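PDB 4A27: synaptic vesicle membrane protein VAT-1 homolog-like from Homo sapiens, which probably acts as an oxidoreductase of the quinone oxidoreductase subfamily within the zinc-containing alcohol dehydrogenase family. Local coordinates for residues V7-F12 with P58-V63; A138-G143 with Q161-V166; V169-T174 with D185-L190. One frame throughout, in Å; residues are numbered along the deposited sequence.

Interaction 1: V7-F12 with P58-V63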
loop_
_atom_site.group_PDB
_atom_site.type_symbol
_atom_site.label_atom_id
_atom_site.label_comp_id
_atom_site.label_asym_id
_atom_site.label_seq_id
_atom_site.Cartn_x
_atom_site.Cartn_y
_atom_site.Cartn_z
ATOM N N VAL A 7 -36.707 13.265 -5.089
ATOM C CA VAL A 7 -36.555 13.551 -3.671
ATOM C C VAL A 7 -35.708 14.822 -3.618
ATOM O O VAL A 7 -34.688 14.917 -4.292
ATOM C CB VAL A 7 -35.858 12.427 -2.898
ATOM C CG1 VAL A 7 -35.646 12.845 -1.432
ATOM C CG2 VAL A 7 -36.660 11.125 -2.973
ATOM N N VAL A 8 -36.177 15.807 -2.859
ATOM C CA VAL A 8 -35.453 17.040 -2.654
ATOM C C VAL A 8 -35.059 17.153 -1.176
ATOM O O VAL A 8 -35.850 16.811 -0.281
ATOM C CB VAL A 8 -36.297 18.275 -3.052
ATOM C CG1 VAL A 8 -35.366 19.508 -3.143
ATOM C CG2 VAL A 8 -36.991 18.040 -4.352
ATOM N N LEU A 9 -33.831 17.603 -0.947
ATOM C CA LEU A 9 -33.380 18.008 0.374
ATOM C C LEU A 9 -33.627 19.518 0.478
ATOM O O LEU A 9 -32.952 20.297 -0.191
ATOM C CB LEU A 9 -31.898 17.692 0.554
ATOM C CG LEU A 9 -31.260 18.026 1.888
ATOM C CD1 LEU A 9 -31.918 17.262 3.017
ATOM C CD2 LEU A 9 -29.775 17.759 1.800
ATOM N N ALA A 10 -34.614 19.911 1.289
ATOM C CA ALA A 10 -35.046 21.322 1.377
ATOM C C ALA A 10 -33.954 22.200 1.974
ATOM O O ALA A 10 -33.615 23.236 1.417
ATOM C CB ALA A 10 -36.307 21.426 2.198
ATOM N N GLY A 11 -33.407 21.757 3.100
ATOM C CA GLY A 11 -32.151 22.286 3.637
ATOM C C GLY A 11 -31.471 21.219 4.491
ATOM O O GLY A 11 -32.015 20.132 4.684
ATOM N N PHE A 12 -30.279 21.508 4.994
ATOM C CA PHE A 12 -29.587 20.565 5.880
ATOM C C PHE A 12 -30.274 20.508 7.239
ATOM O O PHE A 12 -30.836 21.498 7.698
ATOM C CB PHE A 12 -28.124 20.953 6.067
ATOM C CG PHE A 12 -27.353 21.027 4.785
ATOM C CD1 PHE A 12 -27.246 19.908 3.969
ATOM C CD2 PHE A 12 -26.720 22.207 4.400
ATOM C CE1 PHE A 12 -26.524 19.957 2.788
ATOM C CE2 PHE A 12 -26.001 22.268 3.215
ATOM C CZ PHE A 12 -25.897 21.135 2.407
ATOM N N PRO A 58 -22.707 21.250 -1.099
ATOM C CA PRO A 58 -23.387 21.892 -2.231
ATOM C C PRO A 58 -24.591 22.678 -1.753
ATOM O O PRO A 58 -25.021 22.515 -0.614
ATOM C CB PRO A 58 -23.840 20.710 -3.093
ATOM C CG PRO A 58 -24.048 19.620 -2.125
ATOM C CD PRO A 58 -23.067 19.824 -0.989
ATOM N N LYS A 59 -25.123 23.533 -2.617
ATOM C CA LYS A 59 -26.215 24.400 -2.233
ATOM C C LYS A 59 -27.499 23.570 -2.122
ATOM O O LYS A 59 -27.690 22.607 -2.868
ATOM C CB LYS A 59 -26.363 25.546 -3.241
ATOM N N THR A 60 -28.342 23.915 -1.155
ATOM C CA THR A 60 -29.690 23.382 -1.085
ATOM C C THR A 60 -30.598 24.428 -1.694
ATOM O O THR A 60 -30.251 25.605 -1.669
ATOM C CB THR A 60 -30.143 23.044 0.392
ATOM O OG1 THR A 60 -30.030 24.205 1.234
ATOM C CG2 THR A 60 -29.323 21.874 0.969
ATOM N N PRO A 61 -31.768 24.022 -2.224
ATOM C CA PRO A 61 -32.290 22.643 -2.332
ATOM C C PRO A 61 -31.482 21.812 -3.315
ATOM O O PRO A 61 -30.817 22.367 -4.193
ATOM C CB PRO A 61 -33.720 22.830 -2.843
ATOM C CG PRO A 61 -33.736 24.209 -3.461
ATOM C CD PRO A 61 -32.788 25.012 -2.606
ATOM N N LEU A 62 -31.509 20.495 -3.136
ATOM C CA LEU A 62 -30.730 19.589 -3.969
ATOM C C LEU A 62 -31.357 18.212 -3.998
ATOM O O LEU A 62 -32.085 17.829 -3.098
ATOM C CB LEU A 62 -29.278 19.504 -3.496
ATOM C CG LEU A 62 -28.897 18.866 -2.154
ATOM C CD1 LEU A 62 -28.791 17.371 -2.262
ATOM C CD2 LEU A 62 -27.561 19.449 -1.724
ATOM N N VAL A 63 -31.099 17.486 -5.074
ATOM C CA VAL A 63 -31.576 16.117 -5.203
ATOM C C VAL A 63 -30.368 15.246 -4.760
ATOM O O VAL A 63 -29.272 15.350 -5.331
ATOM C CB VAL A 63 -32.041 15.838 -6.642
ATOM C CG1 VAL A 63 -32.530 14.340 -6.791
ATOM C CG2 VAL A 63 -33.149 16.851 -7.095
#
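Leu9 and Leu62 form an isolated antiparallel bridge, a hydrogen-bonded pair that fastens the end of strand 4-9 to the loop leading into strand 67-75 of the GroES-like fold. The backbone evidence is two reciprocal bonds. Leu9 N donates to Leu62 O at 2.8 Å, with an N-H...O angle of 178°, while the return bond from Leu62 N to Leu9 O is longer, 3.3 Å, and more bent. Weaker CA-H...O contacts extend the pairing: Pro61 CA approaches Leu9 O to 3.2 Å, Val8 CA faces Leu62 O, and Val63 CA faces Val7 O. At that buried end, Val63 CG1 also rests against the same carbonyl, 3.4 Å from Val7 O. The bridge goes no further as a strand pair, and the peptide bond between Thr60 and Pro61 is cis, which turns the loop just before Leu62.

Apolar side chains flank these bonds. Val8 and Pro61 lie side by side, Val8 CG1 standing 3.7 Å from Pro61 CB. Leu9 and Leu62 also run alongside each other, with Leu9 CD2 4.2 Å from Leu62 CD1; Leu62 CG sits between its own backbone N and carbonyl carbon (chi1 68°), a turn that brings the branched end nearer to Leu9.

Strand 18-23 pairs with strand 4-9, through Val8 with Arg19, while Val7 and Val63 are held by backbone bonds to Trp97 and Asn95 respectively.

The aromatic part of the contact is a CH-pi interaction. Thr60 CG2 stands over one face of Phe12, 3.9 Å from the ring centroid and 14° off the normal. Pro58 O lies at the edge of that ring, near its plane, 3.4 Å from Phe12 CZ.

Interaction 2: A138-G143 with Q161-V166. With EDO (1,2-ethanediol), chain C.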
loop_
_atom_site.group_PDB
_atom_site.type_symbol
_atom_site.label_atom_id
_atom_site.label_comp_id
_atom_site.label_asym_id
_atom_site.label_seq_id
_atom_site.Cartn_x
_atom_site.Cartn_y
_atom_site.Cartn_z
ATOM N N ALA A 138 -4.345 -1.924 -0.980
ATOM C CA ALA A 138 -3.640 -3.066 -0.531
ATOM C C ALA A 138 -3.405 -3.879 -1.787
ATOM O O ALA A 138 -3.918 -3.528 -2.871
ATOM C CB ALA A 138 -4.503 -3.831 0.503
ATOM N N ASN A 139 -2.632 -4.943 -1.665
ATOM C CA ASN A 139 -2.400 -5.894 -2.789
ATOM C C ASN A 139 -2.685 -7.270 -2.182
ATOM O O ASN A 139 -1.767 -8.007 -1.885
ATOM C CB ASN A 139 -0.924 -5.769 -3.271
ATOM C CG ASN A 139 -0.549 -6.773 -4.347
ATOM O OD1 ASN A 139 -1.408 -7.341 -5.018
ATOM N ND2 ASN A 139 0.767 -7.019 -4.488
ATOM N N LEU A 140 -3.958 -7.597 -1.980
ATOM C CA LEU A 140 -4.354 -8.888 -1.426
ATOM C C LEU A 140 -3.885 -10.044 -2.281
ATOM O O LEU A 140 -4.156 -10.067 -3.472
ATOM C CB LEU A 140 -5.881 -8.988 -1.266
ATOM C CG LEU A 140 -6.421 -10.307 -0.708
ATOM C CD1 LEU A 140 -5.962 -10.553 0.775
ATOM C CD2 LEU A 140 -7.943 -10.319 -0.847
ATOM N N ARG A 141 -3.204 -10.993 -1.645
ATOM C CA ARG A 141 -2.650 -12.216 -2.314
ATOM C C ARG A 141 -2.907 -13.455 -1.456
ATOM O O ARG A 141 -3.279 -13.338 -0.287
ATOM C CB ARG A 141 -1.099 -12.097 -2.546
ATOM C CG ARG A 141 -0.698 -11.174 -3.723
ATOM C CD ARG A 141 0.725 -10.554 -3.517
ATOM N NE ARG A 141 0.675 -9.495 -2.517
ATOM C CZ ARG A 141 1.717 -8.953 -1.903
ATOM N NH1 ARG A 141 2.948 -9.353 -2.175
ATOM N NH2 ARG A 141 1.510 -7.991 -1.013
ATOM N N GLU A 142 -2.646 -14.632 -2.048
ATOM C CA GLU A 142 -2.809 -15.937 -1.426
ATOM C C GLU A 142 -2.247 -16.022 -0.033
ATOM O O GLU A 142 -1.149 -15.571 0.194
ATOM C CB GLU A 142 -2.134 -17.042 -2.268
ATOM C CG GLU A 142 -3.005 -17.653 -3.341
ATOM C CD GLU A 142 -2.426 -18.952 -3.940
ATOM O OE1 GLU A 142 -2.048 -19.879 -3.175
ATOM O OE2 GLU A 142 -2.348 -19.038 -5.192
ATOM N N GLY A 143 -3.010 -16.614 0.895
ATOM C CA GLY A 143 -2.534 -16.841 2.260
ATOM C C GLY A 143 -2.662 -15.670 3.225
ATOM O O GLY A 143 -2.326 -15.781 4.399
ATOM N N GLN A 161 -16.855 -11.537 -0.221
ATOM C CA GLN A 161 -17.037 -12.299 -1.448
ATOM C C GLN A 161 -15.776 -12.203 -2.312
ATOM O O GLN A 161 -15.392 -13.167 -2.942
ATOM C CB GLN A 161 -18.231 -11.741 -2.244
ATOM C CG GLN A 161 -19.558 -12.032 -1.580
ATOM C CD GLN A 161 -20.727 -11.545 -2.373
ATOM O OE1 GLN A 161 -20.626 -11.381 -3.591
ATOM N NE2 GLN A 161 -21.874 -11.364 -1.710
ATOM N N LEU A 162 -15.172 -11.010 -2.387
ATOM C CA LEU A 162 -13.985 -10.840 -3.202
ATOM C C LEU A 162 -12.772 -11.563 -2.614
ATOM O O LEU A 162 -11.975 -12.120 -3.363
ATOM C CB LEU A 162 -13.655 -9.358 -3.437
ATOM C CG LEU A 162 -14.579 -8.628 -4.361
ATOM C CD1 LEU A 162 -14.373 -7.089 -4.244
ATOM C CD2 LEU A 162 -14.303 -9.193 -5.795
ATOM N N CYS A 163 -12.629 -11.562 -1.286
ATOM C CA CYS A 163 -11.560 -12.356 -0.649
ATOM C C CYS A 163 -11.658 -13.852 -1.052
ATOM O O CYS A 163 -10.632 -14.520 -1.238
ATOM C CB CYS A 163 -11.615 -12.246 0.861
ATOM S SG CYS A 163 -11.079 -10.613 1.492
ATOM N N SER A 164 -12.881 -14.360 -1.197
ATOM C CA SER A 164 -13.075 -15.764 -1.538
ATOM C C SER A 164 -12.655 -16.084 -2.970
ATOM O O SER A 164 -12.546 -17.253 -3.312
ATOM C CB SER A 164 -14.526 -16.214 -1.288
ATOM O OG SER A 164 -15.411 -15.719 -2.279
ATOM N N THR A 165 -12.414 -15.072 -3.797
ATOM C CA THR A 165 -11.882 -15.311 -5.164
ATOM C C THR A 165 -10.362 -15.495 -5.186
ATOM O O THR A 165 -9.804 -15.882 -6.212
ATOM C CB THR A 165 -12.253 -14.177 -6.172
ATOM O OG1 THR A 165 -11.702 -12.912 -5.739
ATOM C CG2 THR A 165 -13.795 -14.057 -6.350
ATOM N N VAL A 166 -9.699 -15.204 -4.067
ATOM C CA VAL A 166 -8.268 -15.365 -3.917
ATOM C C VAL A 166 -8.000 -16.549 -2.966
ATOM O O VAL A 166 -8.556 -16.598 -1.883
ATOM C CB VAL A 166 -7.639 -14.114 -3.306
ATOM C CG1 VAL A 166 -6.099 -14.348 -3.047
ATOM C CG2 VAL A 166 -7.878 -12.905 -4.214
HETATM C C1 EDO C . -0.456 -6.011 2.636
HETATM O O1 EDO C . -0.143 -4.896 3.492
HETATM C C2 EDO C . -1.288 -5.525 1.470
HETATM O O2 EDO C . -0.686 -5.815 0.194
#
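In the Rossmann-like domain, the 138-143 loop ahead of strand 145-148 packs against the end of helix 154-163 and the type I beta turn from Cys163 to Val166. No hydrogen bond spans the two segments; the contact is apolar. Leu140 reaches across with its CD2 branch, 3.9 Å from Cys163 SG and 4.2 Å from Val166 CG2. Val166 extends CG1, anti to its own N (chi1 176°), onto the peptide joining Arg141 and Glu142, 3.6 Å from Glu142 N.

Within the loop Arg141, whose side chain starts away from segment 161-166, folds back, bent at chi3, and NE donates to Asn139 O at 2.9 Å and 165°, with that oxygen in the guanidinium plane. Arg141 NH1 forms a salt bridge with Glu136 OE1 of the second subunit. The O2 atom of an ethanediol, probably from the crystallisation liquor, accepts a hydrogen bond from Asn139 N at 2.8 Å and a weak one from Arg141 NH2. An alanine in place of Arg141 is likely to leave Asn139 O without its NE donor and that Glu136 without its salt-bridge mate.

Phe135 of helix 124-137 packs on Val166, and Ile211 of strand 209-215 lies against Leu140.

Interaction 3: V169-T174 with D185-L190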
loop_
_atom_site.group_PDB
_atom_site.type_symbol
_atom_site.label_atom_id
_atom_site.label_comp_id
_atom_site.label_asym_id
_atom_site.label_seq_id
_atom_site.Cartn_x
_atom_site.Cartn_y
_atom_site.Cartn_z
ATOM N N VAL A 169 -7.530 -17.191 1.752
ATOM C CA VAL A 169 -7.560 -15.911 2.447
ATOM C C VAL A 169 -8.446 -16.040 3.624
ATOM O O VAL A 169 -9.583 -16.465 3.481
ATOM C CB VAL A 169 -7.975 -14.782 1.496
ATOM C CG1 VAL A 169 -8.263 -13.463 2.229
ATOM C CG2 VAL A 169 -6.802 -14.562 0.534
ATOM N N THR A 170 -7.944 -15.648 4.799
ATOM C CA THR A 170 -8.725 -15.743 6.025
ATOM C C THR A 170 -9.357 -14.399 6.349
ATOM O O THR A 170 -8.659 -13.407 6.543
ATOM C CB THR A 170 -7.841 -16.229 7.200
ATOM O OG1 THR A 170 -7.267 -17.480 6.849
ATOM C CG2 THR A 170 -8.622 -16.397 8.478
ATOM N N VAL A 171 -10.683 -14.381 6.397
ATOM C CA VAL A 171 -11.444 -13.161 6.612
ATOM C C VAL A 171 -12.023 -13.194 8.016
ATOM O O VAL A 171 -12.749 -14.124 8.398
ATOM C CB VAL A 171 -12.576 -13.023 5.567
ATOM C CG1 VAL A 171 -13.357 -11.681 5.727
ATOM C CG2 VAL A 171 -12.021 -13.223 4.091
ATOM N N PHE A 172 -11.675 -12.183 8.773
ATOM C CA PHE A 172 -12.198 -11.955 10.092
ATOM C C PHE A 172 -13.212 -10.836 9.951
ATOM O O PHE A 172 -12.917 -9.806 9.317
ATOM C CB PHE A 172 -11.069 -11.519 11.024
ATOM C CG PHE A 172 -10.029 -12.595 11.294
ATOM C CD1 PHE A 172 -10.224 -13.510 12.314
ATOM C CD2 PHE A 172 -8.883 -12.703 10.538
ATOM C CE1 PHE A 172 -9.271 -14.494 12.576
ATOM C CE2 PHE A 172 -7.930 -13.672 10.785
ATOM C CZ PHE A 172 -8.135 -14.584 11.821
ATOM N N GLY A 173 -14.426 -11.066 10.470
ATOM C CA GLY A 173 -15.462 -10.067 10.473
ATOM C C GLY A 173 -15.899 -9.712 11.887
ATOM O O GLY A 173 -15.783 -10.528 12.796
ATOM N N THR A 174 -16.337 -8.471 12.076
ATOM C CA THR A 174 -17.125 -8.092 13.254
ATOM C C THR A 174 -18.548 -7.669 12.826
ATOM O O THR A 174 -18.737 -7.096 11.749
ATOM C CB THR A 174 -16.446 -6.970 14.055
ATOM O OG1 THR A 174 -16.397 -5.783 13.279
ATOM C CG2 THR A 174 -15.025 -7.379 14.456
ATOM N N ASP A 185 -21.678 -17.649 7.359
ATOM C CA ASP A 185 -21.044 -18.409 6.239
ATOM C C ASP A 185 -20.285 -17.526 5.236
ATOM O O ASP A 185 -19.611 -18.036 4.352
ATOM C CB ASP A 185 -22.063 -19.263 5.454
ATOM C CG ASP A 185 -22.801 -20.279 6.335
ATOM O OD1 ASP A 185 -22.342 -20.582 7.463
ATOM O OD2 ASP A 185 -23.859 -20.769 5.888
ATOM N N SER A 186 -20.394 -16.212 5.367
ATOM C CA SER A 186 -19.715 -15.308 4.449
ATOM C C SER A 186 -18.267 -14.987 4.870
ATOM O O SER A 186 -17.500 -14.472 4.076
ATOM C CB SER A 186 -20.528 -14.021 4.287
ATOM O OG SER A 186 -20.528 -13.229 5.465
ATOM N N VAL A 187 -17.887 -15.271 6.109
ATOM C CA VAL A 187 -16.514 -14.999 6.559
ATOM C C VAL A 187 -15.917 -16.253 7.237
ATOM O O VAL A 187 -16.618 -17.214 7.429
ATOM C CB VAL A 187 -16.538 -13.801 7.499
ATOM C CG1 VAL A 187 -17.252 -12.608 6.809
ATOM C CG2 VAL A 187 -17.217 -14.166 8.809
ATOM N N THR A 188 -14.622 -16.284 7.536
ATOM C CA THR A 188 -14.034 -17.476 8.166
ATOM C C THR A 188 -14.295 -17.517 9.674
ATOM O O THR A 188 -14.564 -18.585 10.247
ATOM C CB THR A 188 -12.514 -17.589 7.947
ATOM O OG1 THR A 188 -12.159 -17.165 6.619
ATOM C CG2 THR A 188 -12.035 -19.070 8.214
ATOM N N HIS A 189 -14.166 -16.358 10.310
ATOM C CA HIS A 189 -14.412 -16.203 11.738
ATOM C C HIS A 189 -15.150 -14.884 11.943
ATOM O O HIS A 189 -14.754 -13.867 11.388
ATOM C CB HIS A 189 -13.105 -16.185 12.539
ATOM C CG HIS A 189 -12.285 -17.419 12.353
ATOM N ND1 HIS A 189 -11.095 -17.426 11.658
ATOM C CD2 HIS A 189 -12.503 -18.699 12.741
ATOM C CE1 HIS A 189 -10.602 -18.653 11.644
ATOM N NE2 HIS A 189 -11.442 -19.447 12.285
ATOM N N LEU A 190 -16.188 -14.916 12.769
ATOM C CA LEU A 190 -17.044 -13.769 13.012
ATOM C C LEU A 190 -17.038 -13.434 14.498
ATOM O O LEU A 190 -17.182 -14.323 15.325
ATOM C CB LEU A 190 -18.475 -14.094 12.533
ATOM C CG LEU A 190 -19.463 -12.953 12.354
ATOM C CD1 LEU A 190 -18.992 -11.947 11.292
ATOM C CD2 LEU A 190 -20.876 -13.470 12.018
#
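The rings of Phe172 and His189 lie side by side with nearly parallel planes, 28° apart, but are slid so far that they barely overlap, as the 5.4 Å between their centroids indicates. Their closest atoms are Phe172 CE1 and His189 ND1, 3.6 Å apart in an oblique approach. One face of the imidazole is met by Thr188 CG2, 3.7 Å above its plane and offset toward the rim. At the imidazole edge Thr170 CG2 stands 4.2 Å from His189 ND1.

The two rings project from paired parallel strands, Phe172 with His189 and Gly173 with Leu190, as in a Rossmann beta-alpha-beta unit. Gly173 N donates to His189 O at 3.0 Å, nearly in line with the carbonyl. One step back, Val171 O accepts two donors, Thr188 N at 3.0 Å and His189 N at 3.3 Å. The N-H of Val171 is met by a side chain instead of a carbonyl: it bonds Thr188 OG1 at 3.2 Å and 164°. A chi1 of -38° keeps the Thr188 hydroxyl beside its own backbone N, where it meets Val171 N; together with the backbone bond from Thr188 N, one residue holds both the N-H and the C=O of Val171 as the 185-190 segment enters its strand. CA-H...O contacts from Phe172 CA to His189 O and from Leu190 CA to Gly173 O accompany the pairing. Val171 and Val187 cross at about a right angle, meeting through their CG1 methyls.

Strand 189-192 is outermost in the six-stranded parallel sheet of this chain, and on the other side of strand 170-175 from it lies strand 145-148. Ile204 of helix 197-204 packs on Phe172 and His189, whereas helix 154-163 supplies Ala160 against Val187.

In the fold
From the N terminus, interaction 1 comes first, closing a loop that contains helix 44-51 and joining strand 4-9 to the approach to strand 67-75. Interaction 2 follows, enclosing strand 145-148 and most of helix 154-163; interaction 3 then spans the short connection through helix 180-183. The three are in series, so none nests in or crosses another. Interaction 1 lies across the chain's centre from the other two, its nearest atoms about 27 Å from those of interaction 2. Interactions 2 and 3 touch within the parallel-sheet domain: Cys163 CB packs 3.4 Å from Val171 CG2, linking helix 154-163 to strand 170-175.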